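Local coordinates for protein aminoglycoside N(3)-acetyltransferase, AAC(3)-IVa (PDB 6MN3) that transfers an acetyl group from acetyl-CoA to the 3-amino group of 2-deoxystreptamine aminoglycosides, probably conferring resistance to gentamicin, kanamycin, tobramycin, neomycin and apramycin, at residues Gly14-Leu19 with Gln141-Gly146; Ala49-Leu54 with Gly58-Pro63; Met62-Gly67 with Thr90-Pro95; Val97-Ser100 with Phe104-Ala107; Phe106-Pro111 with Gln115-Pro120. All coordinates share one frame; numbering follows the deposited sequence.

Overall arrangement
The five contacts illustrate how one mixed beta sheet is clothed by helices that precede and follow its strands. Contacts 1, 2 and 3 lay helices 9-19, 42-54 and 86-91 on one face of it, contact 4 closes the hairpin at its edge strand 98-99, and contact 5 sets helix 113-117 on the opposite face. Contacts 1 and 2 have centres about 10 Å apart and merge through Leu16, Leu50 and Leu143. Contact 2 passes into contact 3 through the shared Met62. Contacts 3 and 4 lie about 6 Å apart between centres, as do contacts 4 and 5, whereas the centres of contacts 1 and 5 are about 21 Å apart. All five lie away from the zinc site of Cys191, His243, Cys249 and Cys252.

Contact 1: Gly14-Leu19 with Gln141-Gly146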
# COMPACT_ATOMS: atom_id res chain seq x y z
N GLY A 14 9.14 -3.31 19.71
CA GLY A 14 9.48 -2.06 20.37
C GLY A 14 9.72 -0.93 19.39
O GLY A 14 9.28 0.20 19.61
N GLN A 15 10.42 -1.22 18.29
CA GLN A 15 10.62 -0.21 17.26
C GLN A 15 9.30 0.24 16.67
O GLN A 15 9.09 1.44 16.43
CB GLN A 15 11.54 -0.75 16.17
CG GLN A 15 12.99 -0.93 16.58
CD GLN A 15 13.82 -1.54 15.47
OE1 GLN A 15 13.39 -2.49 14.81
NE2 GLN A 15 15.01 -1.00 15.25
N LEU A 16 8.39 -0.70 16.43
CA LEU A 16 7.09 -0.36 15.85
C LEU A 16 6.27 0.50 16.79
O LEU A 16 5.57 1.42 16.36
CB LEU A 16 6.34 -1.63 15.48
CG LEU A 16 6.85 -2.33 14.22
CD1 LEU A 16 6.51 -3.81 14.23
CD2 LEU A 16 6.28 -1.64 12.99
N LEU A 17 6.34 0.22 18.10
CA LEU A 17 5.63 1.06 19.06
C LEU A 17 6.29 2.42 19.18
O LEU A 17 5.59 3.45 19.24
CB LEU A 17 5.57 0.36 20.42
CG LEU A 17 4.66 -0.87 20.49
CD1 LEU A 17 4.87 -1.63 21.79
CD2 LEU A 17 3.21 -0.47 20.33
N ASN A 18 7.62 2.46 19.21
CA ASN A 18 8.32 3.74 19.24
C ASN A 18 8.06 4.55 17.98
O ASN A 18 7.99 5.79 18.03
CB ASN A 18 9.82 3.52 19.41
CG ASN A 18 10.20 3.12 20.81
OD1 ASN A 18 9.55 3.52 21.78
ND2 ASN A 18 11.26 2.33 20.94
N LEU A 19 7.91 3.88 16.84
CA LEU A 19 7.57 4.58 15.61
C LEU A 19 6.20 5.23 15.71
O LEU A 19 5.98 6.32 15.17
CB LEU A 19 7.62 3.60 14.43
CG LEU A 19 7.50 4.21 13.04
CD1 LEU A 19 8.61 5.22 12.81
CD2 LEU A 19 7.55 3.10 12.01
N GLN A 141 -3.63 3.52 9.87
CA GLN A 141 -2.27 4.01 9.71
C GLN A 141 -1.62 3.31 8.52
O GLN A 141 -1.88 2.13 8.26
CB GLN A 141 -1.43 3.77 10.97
CG GLN A 141 -1.78 4.66 12.15
CD GLN A 141 -0.96 4.33 13.38
OE1 GLN A 141 -1.00 3.20 13.88
NE2 GLN A 141 -0.20 5.30 13.87
N VAL A 142 -0.77 4.05 7.81
CA VAL A 142 -0.03 3.51 6.68
C VAL A 142 1.45 3.47 7.06
O VAL A 142 2.04 4.49 7.40
CB VAL A 142 -0.24 4.35 5.41
CG1 VAL A 142 0.58 3.79 4.26
CG2 VAL A 142 -1.72 4.39 5.04
N LEU A 143 2.02 2.27 7.01
CA LEU A 143 3.42 2.05 7.36
C LEU A 143 4.20 1.80 6.08
O LEU A 143 3.97 0.80 5.39
CB LEU A 143 3.55 0.89 8.34
CG LEU A 143 4.98 0.47 8.69
CD1 LEU A 143 5.75 1.66 9.26
CD2 LEU A 143 4.98 -0.70 9.67
N LEU A 144 5.12 2.70 5.76
CA LEU A 144 6.04 2.52 4.65
C LEU A 144 7.32 1.90 5.20
O LEU A 144 8.10 2.57 5.88
CB LEU A 144 6.32 3.85 3.95
CG LEU A 144 5.10 4.60 3.41
CD1 LEU A 144 5.54 5.75 2.52
CD2 LEU A 144 4.17 3.66 2.65
N LEU A 145 7.52 0.62 4.91
CA LEU A 145 8.56 -0.18 5.54
C LEU A 145 9.67 -0.45 4.53
O LEU A 145 9.61 -1.41 3.76
CB LEU A 145 7.96 -1.48 6.08
CG LEU A 145 8.82 -2.27 7.06
CD1 LEU A 145 9.45 -1.32 8.07
CD2 LEU A 145 7.98 -3.32 7.76
N GLY A 146 10.69 0.39 4.54
CA GLY A 146 11.79 0.24 3.61
C GLY A 146 11.46 0.59 2.18
O GLY A 146 12.18 0.18 1.26
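Leu143 reaches out from its strand with a forked end, and each prong meets a different leucine of the helix. Its CD2 lies 3.7 Å from CD2 of Leu16, while its CD1 comes within 3.6 Å of CD2 of Leu19. With CG anti to the backbone N (chi1 175°), the Leu143 side chain stretches toward the helix and fits between two residues one turn apart. Leu16 crosses it at about a right angle; Leu19 meets it at a slant. The touch is thus methyl against methyl, and the closest pair of CA atoms, those of Leu16 and Leu143, is 9.6 Å apart. This is helix-on-sheet packing: helix 9-19 lies over a face of the mixed sheet, with strand 141-145 between strands 26-31 and 216-222. Leu50 of helix 42-54 fills in beside the Leu16-Leu143 pair, and Val213 touches both helix leucines. Backbone hydrogen bonds to Leu28 and His30 fix Leu143 in the sheet. Farther out, polar links tie the layers: Gln15 OE1 accepts from the backbone N of Gly214, and the amide of Gln141 joins the turn after the helix, its OE1 to Thr22 N and its NE2 to Gly20 O.

Contact 2: Ala49-Leu54 with Gly58-Pro63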
# COMPACT_ATOMS: atom_id res chain seq x y z
N ALA A 49 5.75 -9.76 14.51
CA ALA A 49 6.02 -8.52 15.22
C ALA A 49 4.95 -7.47 14.92
O ALA A 49 4.47 -6.78 15.83
CB ALA A 49 7.40 -7.99 14.86
N LEU A 50 4.55 -7.35 13.65
CA LEU A 50 3.50 -6.42 13.29
C LEU A 50 2.19 -6.77 13.98
O LEU A 50 1.49 -5.88 14.50
CB LEU A 50 3.30 -6.40 11.77
CG LEU A 50 4.41 -5.75 10.95
CD1 LEU A 50 4.22 -6.06 9.47
CD2 LEU A 50 4.44 -4.25 11.18
N ARG A 51 1.84 -8.05 14.01
CA ARG A 51 0.59 -8.46 14.64
C ARG A 51 0.64 -8.29 16.15
O ARG A 51 -0.36 -7.94 16.78
CB ARG A 51 0.27 -9.91 14.27
CG ARG A 51 0.12 -10.13 12.77
CD ARG A 51 -0.83 -11.27 12.46
NE ARG A 51 -2.20 -10.95 12.85
CZ ARG A 51 -3.20 -11.83 12.85
NH1 ARG A 51 -2.97 -13.09 12.50
NH2 ARG A 51 -4.42 -11.46 13.21
N ALA A 52 1.81 -8.53 16.75
CA ALA A 52 1.94 -8.34 18.20
C ALA A 52 1.84 -6.87 18.57
O ALA A 52 1.21 -6.52 19.57
CB ALA A 52 3.25 -8.94 18.69
N ALA A 53 2.47 -5.99 17.79
CA ALA A 53 2.36 -4.56 18.05
C ALA A 53 0.91 -4.09 17.93
O ALA A 53 0.48 -3.20 18.67
CB ALA A 53 3.25 -3.78 17.09
N LEU A 54 0.15 -4.68 17.01
CA LEU A 54 -1.26 -4.32 16.87
C LEU A 54 -2.10 -4.90 17.99
O LEU A 54 -3.08 -4.27 18.42
CB LEU A 54 -1.79 -4.79 15.52
CG LEU A 54 -1.29 -4.03 14.29
CD1 LEU A 54 -1.80 -4.71 13.04
CD2 LEU A 54 -1.76 -2.59 14.33
N GLY A 58 -6.15 -5.24 16.99
CA GLY A 58 -5.68 -4.60 15.78
C GLY A 58 -5.88 -5.46 14.54
O GLY A 58 -6.01 -6.68 14.60
N THR A 59 -5.89 -4.80 13.39
CA THR A 59 -6.04 -5.46 12.10
C THR A 59 -4.90 -5.04 11.19
O THR A 59 -4.66 -3.84 11.01
CB THR A 59 -7.39 -5.14 11.46
OG1 THR A 59 -8.44 -5.58 12.33
CG2 THR A 59 -7.52 -5.84 10.12
N LEU A 60 -4.21 -6.02 10.62
CA LEU A 60 -3.06 -5.79 9.75
C LEU A 60 -3.48 -5.99 8.30
O LEU A 60 -4.08 -7.02 7.96
CB LEU A 60 -1.92 -6.74 10.10
CG LEU A 60 -0.73 -6.78 9.15
CD1 LEU A 60 -0.02 -5.43 9.13
CD2 LEU A 60 0.23 -7.89 9.57
N VAL A 61 -3.17 -5.02 7.45
CA VAL A 61 -3.55 -5.05 6.04
C VAL A 61 -2.31 -4.88 5.18
O VAL A 61 -1.42 -4.08 5.51
CB VAL A 61 -4.60 -3.96 5.71
CG1 VAL A 61 -5.22 -4.24 4.35
CG2 VAL A 61 -5.67 -3.89 6.78
N MET A 62 -2.25 -5.62 4.08
CA MET A 62 -1.15 -5.55 3.13
C MET A 62 -1.69 -5.66 1.71
O MET A 62 -2.70 -6.33 1.48
CB MET A 62 -0.12 -6.67 3.36
CG MET A 62 0.63 -6.58 4.66
SD MET A 62 1.90 -7.84 4.74
CE MET A 62 2.22 -7.90 6.50
N PRO A 63 -1.04 -5.01 0.75
CA PRO A 63 -1.39 -5.25 -0.65
C PRO A 63 -1.11 -6.70 -1.02
O PRO A 63 -0.23 -7.35 -0.46
CB PRO A 63 -0.47 -4.28 -1.41
CG PRO A 63 0.66 -4.01 -0.48
CD PRO A 63 0.07 -4.05 0.90
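Leu54 and Leu60 interlock at about a right angle, CD1 of Leu54 pressing to 3.6 Å from CB of Leu60. Leu54 CD1 also rests against the strand backbone, 3.6 Å from Thr59 O, so the bump of Leu54 fills the hollow at the root of the Leu60 side chain. Leu60 answers with a bump of its own. Its CG stands anti to the backbone N (chi1 171°), which carries CD2 up to the helix, where it lodges between two consecutive residues: 3.9 Å from CG of Arg51 and 4.1 Å from CB of Leu50. The aliphatic part of Arg51 thereby serves as an apolar wall. Two residues further along the strand, CE of Met62 approaches CD1 of Leu50 at 4.0 Å and extends the row of apolar groups. At the near end Gly58 has no side chain to hold the two backbones apart, and its CA comes to 3.9 Å from CB of Leu54. Helix and strand then diverge from this end, their axes running at 142° with a closest approach of 8.4 Å. The pair forms the second half of a beta-alpha-beta crossover from strand 26-31 through helix 42-54 to its parallel neighbour 59-63. Leu27 and Val29 of that first strand lie against Leu54 and Leu60, helix 9-19 flanks Leu50 through Leu16, and Phe91 of helix 86-91 covers Leu60 and Met62.

Contact 3: Met62-Gly67 with Thr90-Pro95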
# COMPACT_ATOMS: atom_id res chain seq x y z
N MET A 62 -2.25 -5.62 4.08
CA MET A 62 -1.15 -5.55 3.13
C MET A 62 -1.69 -5.66 1.71
O MET A 62 -2.70 -6.33 1.48
CB MET A 62 -0.12 -6.67 3.36
CG MET A 62 0.63 -6.58 4.66
SD MET A 62 1.90 -7.84 4.74
CE MET A 62 2.22 -7.90 6.50
N PRO A 63 -1.04 -5.01 0.75
CA PRO A 63 -1.39 -5.25 -0.65
C PRO A 63 -1.11 -6.70 -1.02
O PRO A 63 -0.23 -7.35 -0.46
CB PRO A 63 -0.47 -4.28 -1.41
CG PRO A 63 0.66 -4.01 -0.48
CD PRO A 63 0.07 -4.05 0.90
N SER A 64 -1.88 -7.20 -1.98
CA SER A 64 -1.81 -8.62 -2.32
C SER A 64 -2.32 -8.90 -3.72
O SER A 64 -3.01 -9.90 -3.94
CB SER A 64 -2.60 -9.44 -1.29
OG SER A 64 -2.25 -10.81 -1.34
N TRP A 65 -2.00 -8.04 -4.68
CA TRP A 65 -2.46 -8.22 -6.05
C TRP A 65 -1.42 -8.98 -6.87
O TRP A 65 -0.26 -9.13 -6.48
CB TRP A 65 -2.79 -6.88 -6.70
CG TRP A 65 -1.70 -5.87 -6.64
CD1 TRP A 65 -0.56 -5.85 -7.38
CD2 TRP A 65 -1.65 -4.71 -5.80
NE1 TRP A 65 0.21 -4.76 -7.05
CE2 TRP A 65 -0.44 -4.04 -6.08
CE3 TRP A 65 -2.51 -4.17 -4.83
CZ2 TRP A 65 -0.07 -2.86 -5.44
CZ3 TRP A 65 -2.14 -3.01 -4.19
CH2 TRP A 65 -0.93 -2.36 -4.50
N SER A 66 -1.86 -9.46 -8.04
CA SER A 66 -1.06 -10.35 -8.87
C SER A 66 -0.28 -9.62 -9.95
O SER A 66 0.86 -9.99 -10.25
CB SER A 66 -1.96 -11.40 -9.53
OG SER A 66 -2.36 -12.39 -8.60
N GLY A 67 -0.87 -8.58 -10.55
CA GLY A 67 -0.25 -7.89 -11.65
C GLY A 67 -0.42 -8.55 -13.00
O GLY A 67 -0.09 -7.93 -14.02
N THR A 90 3.88 -13.60 1.74
CA THR A 90 3.84 -14.52 2.86
C THR A 90 2.62 -14.31 3.74
O THR A 90 2.10 -15.27 4.32
CB THR A 90 5.11 -14.38 3.71
OG1 THR A 90 6.24 -14.20 2.84
CG2 THR A 90 5.32 -15.61 4.59
N PHE A 91 2.15 -13.07 3.84
CA PHE A 91 1.09 -12.73 4.78
C PHE A 91 -0.22 -13.44 4.44
O PHE A 91 -0.89 -13.99 5.33
CB PHE A 91 0.90 -11.21 4.81
CG PHE A 91 -0.24 -10.74 5.67
CD1 PHE A 91 -0.33 -11.14 6.99
CD2 PHE A 91 -1.19 -9.88 5.15
CE1 PHE A 91 -1.37 -10.70 7.78
CE2 PHE A 91 -2.24 -9.44 5.94
CZ PHE A 91 -2.33 -9.84 7.25
N TRP A 92 -0.60 -13.47 3.16
CA TRP A 92 -1.92 -13.95 2.79
C TRP A 92 -2.06 -15.46 2.90
O TRP A 92 -3.19 -15.96 2.91
CB TRP A 92 -2.26 -13.50 1.36
CG TRP A 92 -1.51 -14.25 0.30
CD1 TRP A 92 -0.31 -13.91 -0.25
CD2 TRP A 92 -1.92 -15.46 -0.34
NE1 TRP A 92 0.05 -14.83 -1.20
CE2 TRP A 92 -0.92 -15.80 -1.27
CE3 TRP A 92 -3.03 -16.30 -0.22
CZ2 TRP A 92 -0.99 -16.93 -2.08
CZ3 TRP A 92 -3.11 -17.43 -1.02
CH2 TRP A 92 -2.09 -17.73 -1.94
N ARG A 93 -0.95 -16.19 2.99
CA ARG A 93 -1.00 -17.65 3.07
C ARG A 93 -1.19 -18.16 4.49
O ARG A 93 -1.44 -19.36 4.68
CB ARG A 93 0.28 -18.26 2.49
CG ARG A 93 0.67 -17.71 1.14
CD ARG A 93 1.99 -18.29 0.67
NE ARG A 93 2.48 -17.64 -0.53
CZ ARG A 93 2.25 -18.07 -1.77
NH1 ARG A 93 1.52 -19.17 -1.96
NH2 ARG A 93 2.74 -17.41 -2.81
N LEU A 94 -1.08 -17.29 5.49
CA LEU A 94 -1.17 -17.70 6.88
C LEU A 94 -2.62 -17.97 7.26
O LEU A 94 -3.54 -17.66 6.50
CB LEU A 94 -0.54 -16.63 7.77
CG LEU A 94 0.94 -16.41 7.45
CD1 LEU A 94 1.46 -15.13 8.08
CD2 LEU A 94 1.76 -17.61 7.90
N PRO A 95 -2.87 -18.60 8.40
CA PRO A 95 -4.25 -18.90 8.79
C PRO A 95 -5.04 -17.64 9.15
O PRO A 95 -4.50 -16.69 9.73
CB PRO A 95 -4.09 -19.81 10.01
CG PRO A 95 -2.74 -20.41 9.86
CD PRO A 95 -1.90 -19.34 9.25
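A Met-aromatic contact, Met62 against Phe91, joins strand 59-63 to helix 86-91; a type I turn runs from Phe91 to Leu94. The terminal methyl does the facing: Met62 CE lies 4.2 Å from the centroid of the Phe91 ring and 26° off its normal, a CH-pi arrangement. The sulfur sits obliquely, 43° off the normal, and comes nearest at the base of the ring, with Met62 SD 3.5 Å from Phe91 CB. Because the methionine chain is extended beyond CG, it runs along the ring instead of prodding it, and its CG is still 3.8 Å from Phe91 CD2. Beside this pair Ser64 OG approaches Trp92 obliquely, 3.8 Å from CD1. The hydrogen bond of Ser64 OG is made with Arg99 NE. The indole is held between two arginines on opposite faces: Arg93 CG stands 3.5 Å above the ring plane on one, and the guanidinium of Arg99 makes a cation-pi contact on the other. Arg93 folds back so far that its own guanidinium is covered by Trp92 CZ2, 3.3 Å above it. Asp89 secures both groups, accepting from Trp92 NE1 and forming a salt bridge with Arg93 NH2. The chemistry therefore divides in two. Dispersion and ring polarisability serve the buried Met62-Phe91 pair, whereas the indole of Trp92 probably gains from the cation of Arg99 while Arg93 covers its other face with CG, and the buried serine hydroxyl has its polar partner in Arg99.

Contact 4: Val97-Ser100 with Phe104-Ala107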
# COMPACT_ATOMS: atom_id res chain seq x y z
N VAL A 97 -6.17 -15.08 7.66
CA VAL A 97 -6.04 -13.80 6.98
C VAL A 97 -6.88 -13.83 5.72
O VAL A 97 -6.77 -14.75 4.90
CB VAL A 97 -4.57 -13.45 6.68
CG1 VAL A 97 -3.69 -14.66 6.85
CG2 VAL A 97 -4.41 -12.84 5.29
N LYS A 98 -7.76 -12.84 5.57
CA LYS A 98 -8.68 -12.78 4.45
C LYS A 98 -8.00 -12.11 3.26
O LYS A 98 -6.96 -11.46 3.38
CB LYS A 98 -9.95 -12.03 4.83
CG LYS A 98 -10.41 -12.23 6.28
CD LYS A 98 -10.70 -13.70 6.59
CE LYS A 98 -11.02 -13.89 8.07
NZ LYS A 98 -10.98 -15.33 8.48
N ARG A 99 -8.61 -12.28 2.09
CA ARG A 99 -8.03 -11.78 0.85
C ARG A 99 -9.16 -11.43 -0.11
O ARG A 99 -10.17 -12.14 -0.17
CB ARG A 99 -7.10 -12.82 0.22
CG ARG A 99 -6.04 -12.24 -0.69
CD ARG A 99 -5.19 -13.35 -1.29
NE ARG A 99 -4.10 -12.83 -2.10
CZ ARG A 99 -3.38 -13.56 -2.94
NH1 ARG A 99 -3.62 -14.86 -3.06
NH2 ARG A 99 -2.40 -13.01 -3.64
N SER A 100 -9.00 -10.33 -0.83
CA SER A 100 -10.02 -9.89 -1.76
C SER A 100 -10.13 -10.86 -2.93
O SER A 100 -9.18 -11.56 -3.28
CB SER A 100 -9.72 -8.48 -2.27
OG SER A 100 -9.57 -7.56 -1.20
N PHE A 104 -7.02 -7.05 -7.99
CA PHE A 104 -6.38 -5.96 -7.26
C PHE A 104 -6.59 -6.16 -5.77
O PHE A 104 -7.09 -5.26 -5.08
CB PHE A 104 -6.93 -4.62 -7.73
CG PHE A 104 -7.16 -4.54 -9.21
CD1 PHE A 104 -6.09 -4.54 -10.09
CD2 PHE A 104 -8.45 -4.49 -9.72
CE1 PHE A 104 -6.30 -4.48 -11.45
CE2 PHE A 104 -8.66 -4.42 -11.09
CZ PHE A 104 -7.58 -4.42 -11.95
N ALA A 105 -6.18 -7.32 -5.26
CA ALA A 105 -6.57 -7.75 -3.93
C ALA A 105 -5.65 -7.19 -2.85
O ALA A 105 -4.51 -6.78 -3.11
CB ALA A 105 -6.59 -9.27 -3.84
N PHE A 106 -6.17 -7.16 -1.63
CA PHE A 106 -5.41 -6.92 -0.42
C PHE A 106 -5.56 -8.12 0.50
O PHE A 106 -6.39 -9.01 0.27
CB PHE A 106 -5.89 -5.65 0.30
CG PHE A 106 -5.33 -4.37 -0.29
CD1 PHE A 106 -4.41 -3.62 0.42
CD2 PHE A 106 -5.74 -3.93 -1.53
CE1 PHE A 106 -3.90 -2.45 -0.11
CE2 PHE A 106 -5.24 -2.75 -2.06
CZ PHE A 106 -4.32 -2.01 -1.35
N ALA A 107 -4.75 -8.16 1.56
CA ALA A 107 -4.85 -9.19 2.58
C ALA A 107 -4.97 -8.53 3.94
O ALA A 107 -4.29 -7.53 4.21
CB ALA A 107 -3.64 -10.13 2.54
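Arg99 and Ala107 form an antiparallel, non-hydrogen-bonded pair with their CA atoms 4.5 Å apart, where strand 98-99 folds back on strand 106-109 as a beta hairpin. On one side of this pair Ser100 N donates to Phe106 O at 3.1 Å, the donor lying in the carbonyl plane and the N-H angle being 157°. The return bond goes to a side chain instead of a carbonyl. Phe106 N points almost straight (175°) at the hydroxyl of Ser100, but Phe106 N and Ser100 OG are 3.5 Å apart and the bond is weak. On the other side, Lys98 N bonds to Ala108 O. Ser100 holds OG beside its own backbone N (chi1 -56°), so that the side chain stands where it can meet the opposite strand. CA-H...O contacts supplement these bonds: Ala107 CA is 3.2 Å from Lys98 O, and Arg99 CA is 3.3 Å from Phe106 O. Small groups fit between the strands, CB of Ser100 lying 3.6 Å from CB of Ala105 and CG2 of Val97 3.9 Å from CB of Ala107. Arg99 sends its extended chain from the face it shares with Ala107 to the loop beyond, where NH1 donates to Ser78 O. The chemistry implies uneven fastening at the Ser100-Phe106 end: Phe106 O is gripped by one good N-H bond and a CA-H contact, whereas Phe106 N makes a weak, long bond to Ser100 OG.

Contact 5: Phe106-Pro111 with Gln115-Pro120; sequences FAAAGP and QIISDP
Ile117 aims the end of its longer branch at the backbone of Phe106 and lays the middle of that branch against Ala108. Its CD1 lies 3.3 Å from Phe106 O and 3.9 Å from Phe106 CB, while its CG1 is 3.8 Å from Ala108 CB. The torsions explain the reach: CG1 is anti to the carbonyl carbon (chi1 -69°), and a second bend (chi2 -58°) brings CD1 over the peptide that follows Phe106. Ile117 thus covers a carbonyl whose oxygen is already engaged in the hairpin by Ser100 N. Phe106 starts toward the helix at CB but carries its ring away, to pack on Pro63 and Pro131, leaving the isoleucine to meet CB and backbone. The small methyl of Ala108 lets the isoleucine lie close to the strand. In the fold this is a short helix, 113-117, closing over the strand just before it, on the sheet face that bears Ala108. Ala107 and Ala109 turn to the other face, where Phe91 touches them. The shorter branch of Ile117 is used too, since CG2 approaches the carbonyl carbon of Arg99 on the edge strand. Next to it Ile116 packs on Val61 of the sheet and on Pro131 and Val135 of helix 131-137. Farther along the chain, Asp119 OD2 makes a salt bridge with Arg134 NH2 of the same helix 131-137.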
# COMPACT_ATOMS: atom_id res chain seq x y z
N PHE A 106 -6.17 -7.16 -1.63
CA PHE A 106 -5.41 -6.92 -0.42
C PHE A 106 -5.56 -8.12 0.50
O PHE A 106 -6.39 -9.01 0.27
CB PHE A 106 -5.89 -5.65 0.30
CG PHE A 106 -5.33 -4.37 -0.29
CD1 PHE A 106 -4.41 -3.62 0.42
CD2 PHE A 106 -5.74 -3.93 -1.53
CE1 PHE A 106 -3.90 -2.45 -0.11
CE2 PHE A 106 -5.24 -2.75 -2.06
CZ PHE A 106 -4.32 -2.01 -1.35
N ALA A 107 -4.75 -8.16 1.56
CA ALA A 107 -4.85 -9.19 2.58
C ALA A 107 -4.97 -8.53 3.94
O ALA A 107 -4.29 -7.53 4.21
CB ALA A 107 -3.64 -10.13 2.54
N ALA A 108 -5.83 -9.08 4.79
CA ALA A 108 -6.08 -8.48 6.09
C ALA A 108 -6.33 -9.57 7.12
O ALA A 108 -6.99 -10.58 6.83
CB ALA A 108 -7.28 -7.52 6.03
N ALA A 109 -5.80 -9.36 8.33
CA ALA A 109 -5.98 -10.28 9.44
C ALA A 109 -6.24 -9.48 10.70
O ALA A 109 -5.43 -8.62 11.07
CB ALA A 109 -4.74 -11.18 9.62
N GLY A 110 -7.37 -9.74 11.35
CA GLY A 110 -7.77 -9.01 12.53
C GLY A 110 -9.28 -8.85 12.58
O GLY A 110 -10.00 -9.27 11.68
N PRO A 111 -9.78 -8.22 13.65
CA PRO A 111 -11.24 -8.06 13.80
C PRO A 111 -11.88 -7.21 12.71
O PRO A 111 -13.11 -7.19 12.61
CB PRO A 111 -11.40 -7.41 15.18
CG PRO A 111 -10.08 -7.63 15.87
CD PRO A 111 -9.05 -7.65 14.79
N GLN A 115 -14.23 -6.25 6.85
CA GLN A 115 -14.75 -4.98 6.35
C GLN A 115 -13.82 -4.37 5.31
O GLN A 115 -14.28 -3.74 4.35
CB GLN A 115 -14.96 -4.01 7.52
CG GLN A 115 -15.92 -2.88 7.23
CD GLN A 115 -15.70 -1.70 8.15
OE1 GLN A 115 -15.74 -1.84 9.38
NE2 GLN A 115 -15.45 -0.53 7.57
N ILE A 116 -12.51 -4.55 5.48
CA ILE A 116 -11.53 -4.02 4.54
C ILE A 116 -11.46 -4.84 3.26
O ILE A 116 -11.09 -4.31 2.20
CB ILE A 116 -10.17 -3.93 5.25
CG1 ILE A 116 -10.25 -2.93 6.41
CG2 ILE A 116 -9.05 -3.55 4.29
CD1 ILE A 116 -9.26 -3.20 7.52
N ILE A 117 -11.86 -6.11 3.31
CA ILE A 117 -11.69 -7.02 2.18
C ILE A 117 -12.97 -7.24 1.38
O ILE A 117 -12.89 -7.62 0.19
CB ILE A 117 -11.12 -8.36 2.71
CG1 ILE A 117 -9.68 -8.17 3.18
CG2 ILE A 117 -11.21 -9.48 1.69
CD1 ILE A 117 -8.75 -7.66 2.11
N SER A 118 -14.14 -6.94 1.95
CA SER A 118 -15.42 -7.43 1.43
C SER A 118 -15.73 -7.00 -0.00
O SER A 118 -16.52 -7.67 -0.67
CB SER A 118 -16.55 -6.98 2.35
OG SER A 118 -16.79 -5.59 2.20
N ASP A 119 -15.15 -5.91 -0.49
CA ASP A 119 -15.71 -5.28 -1.68
C ASP A 119 -15.34 -6.04 -2.96
O ASP A 119 -14.27 -6.65 -3.05
CB ASP A 119 -15.23 -3.84 -1.79
CG ASP A 119 -15.78 -2.97 -0.68
OD1 ASP A 119 -16.41 -3.52 0.25
OD2 ASP A 119 -15.58 -1.74 -0.74
N PRO A 120 -16.22 -6.01 -3.98
CA PRO A 120 -15.91 -6.66 -5.26
C PRO A 120 -14.86 -5.91 -6.06
O PRO A 120 -14.17 -5.04 -5.52
CB PRO A 120 -17.27 -6.67 -5.98
CG PRO A 120 -17.99 -5.49 -5.42
CD PRO A 120 -17.57 -5.40 -3.98